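Long-range contacts in choline/ethanolamine kinase family protein (Mesorhizobium loti, PDB 3DXQ), which probably phosphorylates ethanolamine or a related small substrate, using a fold related to that of protein kinases: residues A[169-174]-A[202-207]; A[178-183]-A[209-214]. All coordinates share one frame; numbering follows the deposited sequence. Where two conformers were deposited one is given.

Interaction 1 (A[169-174]-A[202-207])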
loop_
_atom_site.group_PDB
_atom_site.type_symbol
_atom_site.label_atom_id
_atom_site.label_comp_id
_atom_site.label_asym_id
_atom_site.label_seq_id
_atom_site.Cartn_x
_atom_site.Cartn_y
_atom_site.Cartn_z
ATOM N N HIS A 169 -18.314 12.838 9.801
ATOM C CA HIS A 169 -19.137 12.801 8.582
ATOM C C HIS A 169 -19.026 11.453 7.863
ATOM O O HIS A 169 -17.990 10.810 7.899
ATOM C CB HIS A 169 -18.710 13.904 7.599
ATOM C CG HIS A 169 -18.877 15.296 8.121
ATOM N ND1 HIS A 169 -20.068 15.986 8.033
ATOM C CD2 HIS A 169 -18.010 16.132 8.736
ATOM C CE1 HIS A 169 -19.936 17.177 8.589
ATOM N NE2 HIS A 169 -18.692 17.297 9.013
ATOM N N PRO A 170 -20.101 11.020 7.202
ATOM C CA PRO A 170 -20.051 9.797 6.403
ATOM C C PRO A 170 -18.920 9.887 5.389
ATOM O O PRO A 170 -18.781 10.918 4.729
ATOM C CB PRO A 170 -21.387 9.801 5.660
ATOM C CG PRO A 170 -22.272 10.683 6.475
ATOM C CD PRO A 170 -21.420 11.676 7.150
ATOM N N LEU A 171 -18.104 8.840 5.284
ATOM C CA LEU A 171 -17.043 8.810 4.306
ATOM C C LEU A 171 -17.438 7.799 3.226
ATOM O O LEU A 171 -18.133 6.821 3.501
ATOM C CB LEU A 171 -15.744 8.400 4.964
ATOM C CG LEU A 171 -15.299 9.310 6.110
ATOM C CD1 LEU A 171 -14.339 8.575 7.018
ATOM C CD2 LEU A 171 -14.692 10.590 5.557
ATOM N N PRO A 172 -17.011 8.036 1.989
ATOM C CA PRO A 172 -17.321 7.078 0.964
ATOM C C PRO A 172 -16.490 5.815 1.177
ATOM O O PRO A 172 -15.476 5.872 1.882
ATOM C CB PRO A 172 -16.906 7.795 -0.320
ATOM C CG PRO A 172 -15.832 8.762 0.106
ATOM C CD PRO A 172 -16.208 9.170 1.494
ATOM N N LEU A 173 -16.941 4.708 0.586
ATOM C CA LEU A 173 -16.316 3.398 0.739
ATOM C C LEU A 173 -16.008 2.823 -0.652
ATOM O O LEU A 173 -16.875 2.728 -1.530
ATOM C CB LEU A 173 -17.240 2.452 1.507
ATOM C CG LEU A 173 -16.557 1.346 2.321
ATOM C CD1 LEU A 173 -15.825 1.919 3.571
ATOM C CD2 LEU A 173 -17.570 0.305 2.734
ATOM N N ALA A 174 -14.752 2.475 -0.866
ATOM C CA ALA A 174 -14.331 1.984 -2.151
ATOM C C ALA A 174 -13.406 0.782 -1.976
ATOM O O ALA A 174 -12.782 0.612 -0.909
ATOM C CB ALA A 174 -13.614 3.102 -2.896
HETATM N N MSE A 202 -12.312 -2.876 1.640
HETATM C CA MSE A 202 -13.170 -1.725 1.439
HETATM C C MSE A 202 -12.600 -0.692 2.408
HETATM O O MSE A 202 -12.239 -1.047 3.531
HETATM C CB MSE A 202 -14.623 -2.049 1.781
HETATM C CG MSE A 202 -15.224 -3.181 0.989
HETATM SE SE MSE A 202 -14.958 -2.920 -0.946
HETATM C CE MSE A 202 -16.068 -1.265 -1.154
ATOM N N ASN A 203 -12.505 0.566 1.966
ATOM C CA ASN A 203 -11.880 1.616 2.730
ATOM C C ASN A 203 -12.276 2.989 2.173
ATOM O O ASN A 203 -12.953 3.096 1.137
ATOM C CB ASN A 203 -10.358 1.430 2.643
ATOM C CG ASN A 203 -9.591 2.188 3.728
ATOM O OD1 ASN A 203 -10.169 2.863 4.567
ATOM N ND2 ASN A 203 -8.274 2.070 3.696
ATOM N N ASP A 204 -11.885 4.039 2.897
ATOM C CA ASP A 204 -11.997 5.413 2.413
ATOM C C ASP A 204 -10.989 5.532 1.274
ATOM O O ASP A 204 -9.796 5.417 1.517
ATOM C CB ASP A 204 -11.635 6.367 3.535
ATOM C CG ASP A 204 -11.800 7.814 3.167
ATOM O OD1 ASP A 204 -11.941 8.131 1.965
ATOM O OD2 ASP A 204 -11.765 8.632 4.123
ATOM N N PRO A 205 -11.463 5.758 0.032
ATOM C CA PRO A 205 -10.601 5.814 -1.127
ATOM C C PRO A 205 -9.381 6.692 -0.948
ATOM O O PRO A 205 -8.336 6.395 -1.523
ATOM C CB PRO A 205 -11.515 6.416 -2.213
ATOM C CG PRO A 205 -12.691 6.952 -1.501
ATOM C CD PRO A 205 -12.855 6.050 -0.341
ATOM N N LEU A 206 -9.503 7.763 -0.172
ATOM C CA LEU A 206 -8.379 8.674 0.040
ATOM C C LEU A 206 -7.281 8.115 0.935
ATOM O O LEU A 206 -6.226 8.746 1.107
ATOM C CB LEU A 206 -8.864 10.049 0.547
ATOM C CG LEU A 206 -9.826 10.735 -0.413
ATOM C CD1 LEU A 206 -9.991 12.197 -0.083
ATOM C CD2 LEU A 206 -9.399 10.529 -1.886
ATOM N N TRP A 207 -7.504 6.941 1.509
ATOM C CA TRP A 207 -6.437 6.299 2.265
ATOM C C TRP A 207 -5.332 5.893 1.295
ATOM O O TRP A 207 -4.144 6.031 1.608
ATOM C CB TRP A 207 -6.915 5.060 2.998
ATOM C CG TRP A 207 -5.788 4.208 3.394
ATOM C CD1 TRP A 207 -5.194 3.236 2.640
ATOM C CD2 TRP A 207 -5.088 4.244 4.637
ATOM N NE1 TRP A 207 -4.160 2.661 3.342
ATOM C CE2 TRP A 207 -4.080 3.251 4.576
ATOM C CE3 TRP A 207 -5.221 5.004 5.798
ATOM C CZ2 TRP A 207 -3.210 3.014 5.618
ATOM C CZ3 TRP A 207 -4.350 4.769 6.845
ATOM C CH2 TRP A 207 -3.351 3.783 6.748
#

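Interaction 2 (A[178-183]-A[209-214])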
loop_
_atom_site.group_PDB
_atom_site.type_symbol
_atom_site.label_atom_id
_atom_site.label_comp_id
_atom_site.label_asym_id
_atom_site.label_seq_id
_atom_site.Cartn_x
_atom_site.Cartn_y
_atom_site.Cartn_z
ATOM N N CYS A 178 -4.867 -0.326 -0.281
ATOM C CA CYS A 178 -4.492 -0.218 1.142
ATOM C C CYS A 178 -3.016 -0.231 1.522
ATOM O O CYS A 178 -2.675 0.196 2.616
ATOM C CB CYS A 178 -5.232 -1.253 1.977
ATOM S SG CYS A 178 -6.997 -0.974 1.975
ATOM N N ASP A 179 -2.145 -0.738 0.661
ATOM C CA ASP A 179 -0.712 -0.661 0.913
ATOM C C ASP A 179 0.024 -0.339 -0.380
ATOM O O ASP A 179 0.872 -1.112 -0.820
ATOM C CB ASP A 179 -0.186 -1.970 1.520
ATOM C CG ASP A 179 1.275 -1.867 1.976
ATOM O OD1 ASP A 179 1.656 -0.838 2.589
ATOM O OD2 ASP A 179 2.029 -2.826 1.716
ATOM N N PRO A 180 -0.301 0.808 -0.997
ATOM C CA PRO A 180 0.280 1.181 -2.289
ATOM C C PRO A 180 1.735 1.670 -2.233
ATOM O O PRO A 180 2.019 2.838 -2.512
ATOM C CB PRO A 180 -0.667 2.283 -2.780
ATOM C CG PRO A 180 -1.140 2.926 -1.518
ATOM C CD PRO A 180 -1.278 1.811 -0.525
ATOM N N LEU A 181 2.645 0.769 -1.881
ATOM C CA LEU A 181 4.069 1.069 -1.918
ATOM C C LEU A 181 4.471 1.374 -3.364
ATOM O O LEU A 181 3.881 0.860 -4.309
ATOM C CB LEU A 181 4.901 -0.111 -1.410
ATOM C CG LEU A 181 4.672 -0.678 0.010
ATOM C CD1 LEU A 181 5.261 -2.094 0.090
ATOM C CD2 LEU A 181 5.235 0.213 1.133
ATOM N N CYS A 182 5.476 2.222 -3.532
ATOM C CA CYS A 182 5.932 2.583 -4.844
ATOM C C CYS A 182 6.226 1.348 -5.687
ATOM O O CYS A 182 5.849 1.298 -6.876
ATOM C CB CYS A 182 7.171 3.449 -4.735
ATOM S SG CYS A 182 6.857 5.025 -3.958
ATOM N N GLU A 183 6.853 0.351 -5.047
ATOM C CA GLU A 183 7.267 -0.892 -5.729
ATOM C C GLU A 183 6.086 -1.672 -6.304
ATOM O O GLU A 183 6.242 -2.429 -7.248
ATOM C CB GLU A 183 8.095 -1.817 -4.816
ATOM C CG GLU A 183 7.363 -2.368 -3.595
ATOM C CD GLU A 183 8.106 -3.508 -2.917
ATOM O OE1 GLU A 183 8.211 -4.607 -3.515
ATOM O OE2 GLU A 183 8.561 -3.312 -1.769
ATOM N N LEU A 209 -4.566 7.268 -1.610
ATOM C CA LEU A 209 -3.839 8.483 -2.025
ATOM C C LEU A 209 -2.871 8.925 -0.945
ATOM O O LEU A 209 -1.709 9.219 -1.232
ATOM C CB LEU A 209 -4.783 9.632 -2.414
ATOM C CG LEU A 209 -5.354 9.505 -3.843
ATOM C CD1 LEU A 209 -6.235 8.260 -4.042
ATOM C CD2 LEU A 209 -6.142 10.734 -4.266
ATOM N N GLY A 210 -3.330 8.932 0.301
ATOM C CA GLY A 210 -2.455 9.361 1.405
ATOM C C GLY A 210 -1.274 8.422 1.598
ATOM O O GLY A 210 -0.140 8.854 1.862
ATOM N N ASP A 211 -1.544 7.128 1.453
ATOM C CA ASP A 211 -0.523 6.112 1.661
ATOM C C ASP A 211 0.571 6.209 0.607
ATOM O O ASP A 211 1.758 6.219 0.935
ATOM C CB ASP A 211 -1.152 4.729 1.643
ATOM C CG ASP A 211 -0.237 3.644 2.227
ATOM O OD1 ASP A 211 0.885 3.422 1.754
ATOM O OD2 ASP A 211 -0.688 2.954 3.146
ATOM N N LEU A 212 0.176 6.297 -0.652
ATOM C CA LEU A 212 1.144 6.448 -1.727
ATOM C C LEU A 212 1.990 7.680 -1.511
ATOM O O LEU A 212 3.207 7.621 -1.653
ATOM C CB LEU A 212 0.429 6.550 -3.071
ATOM C CG LEU A 212 1.277 6.862 -4.289
ATOM C CD1 LEU A 212 2.540 5.985 -4.269
ATOM C CD2 LEU A 212 0.441 6.638 -5.577
ATOM N N SER A 213 1.353 8.795 -1.167
ATOM C CA SER A 213 2.073 10.051 -0.956
ATOM C C SER A 213 3.179 9.920 0.073
ATOM O O SER A 213 4.312 10.342 -0.186
ATOM C CB SER A 213 1.114 11.158 -0.515
ATOM O OG SER A 213 1.772 12.408 -0.440
ATOM N N VAL A 214 2.857 9.333 1.232
ATOM C CA VAL A 214 3.851 9.151 2.302
ATOM C C VAL A 214 4.930 8.138 1.914
ATOM O O VAL A 214 6.106 8.298 2.292
ATOM C CB VAL A 214 3.208 8.714 3.623
ATOM C CG1 VAL A 214 4.250 8.288 4.617
ATOM C CG2 VAL A 214 2.435 9.827 4.186
#

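Interaction 1 (A[169-174]-A[202-207])
The ring of P205 has the CB of A174 over one face, 4.0 Å from its CD, and the ring of P172 at its edge, where the two CG atoms are also 4.0 Å apart and the two side chains cross at about a right angle. The methyls of L171 merely pack beside OD2 of the D204 carboxylate. Its OD1 is met from above the carboxylate plane by L206 N at 3.3 Å, a capping bond. R242 adds a salt bridge to OD1 and Y246 a hydrogen bond to OD2, so both oxygens are satisfied. Aspartate suits this place because its short side chain, with CG anti to the backbone N (chi1 -176°), sets the carboxylate between the L206 N-H and those partners. Behind the side chains, A174 and N203 form an antiparallel hydrogen-bonded pair. A174 N gives a nearly straight bond to N203 O at 2.8 Å, and N203 N returns one to A174 O at 2.9 Å. Alanine is small enough to let P205 approach. L173 lays CD2 across the CB of selenomethionine M202, 3.9 Å away, and the bent chain of M202 curls its CE back to the carbonyl of A174. A two-stranded antiparallel sheet, 174-176 with 201-203, thus leads through an aspartate-capped turn at D204 and P205 into helix 206-215 of the helical lobe in this kinase-like fold.

Interaction 2 (A[178-183]-A[209-214])
P180 and L212 bring their CA atoms to 5.4 Å where an irregular loop runs past the side of helix 206-215, and P180 is the centre of an inverse gamma turn closed by L181 N and D179 O. Proline suits that tight turn, its ring already holding phi, and it offers the helix a compact apolar ring. The ring's CD lies over the face of the D211 carboxylate, 3.5 Å from CG, and its CG touches the CB of the same residue at 3.6 Å. D211 holds its CG anti to the backbone N (chi1 -164°), which carries the acid out beside the proline. L212 continues the surface along the helix: its CD1 reaches P180 O at 3.6 Å and then approaches C182 SG at 4.4 Å, while F100 and F114 pack on the same leucine. Close by, C178 N bonds to D208 on the same helix, much as a helix aspartate holds the catalytic loop in protein kinases. H177, D179 and N184 match the HxDxxxxN sequence of phosphotransferases, in which the aspartate is probably catalytic. D211 OD1 stands 4.4 Å from D179 OD1, and D211 OD2 lies 3.4 Å from C178 O, another acceptor. This buried contact is thus apolar along P180 and L212 but crowded with oxygens beside D179 and D211, probably making that side electronegative.

From the N terminus, the chain leaves helix 152-167, passes 169-174, forms strand 174-176 and enters the loop 178-183. After strands 185-187 and 192-194 it returns through strand 201-203 into 202-207, where interaction 1 closes a loop of 27 intervening residues. Just further along the same helix, 209-214 meets 178-183 and interaction 2 closes a second loop of 25. The segments alternate, so the two loops cross instead of nesting. Both contacts use helix 206-215: interaction 1 fixes its start to the small sheet, interaction 2 sets its flank against the loop 178-183, which carries the probable catalytic aspartate. W207 NE1, 3.0 Å from C178 O, probably hydrogen-bonds between them.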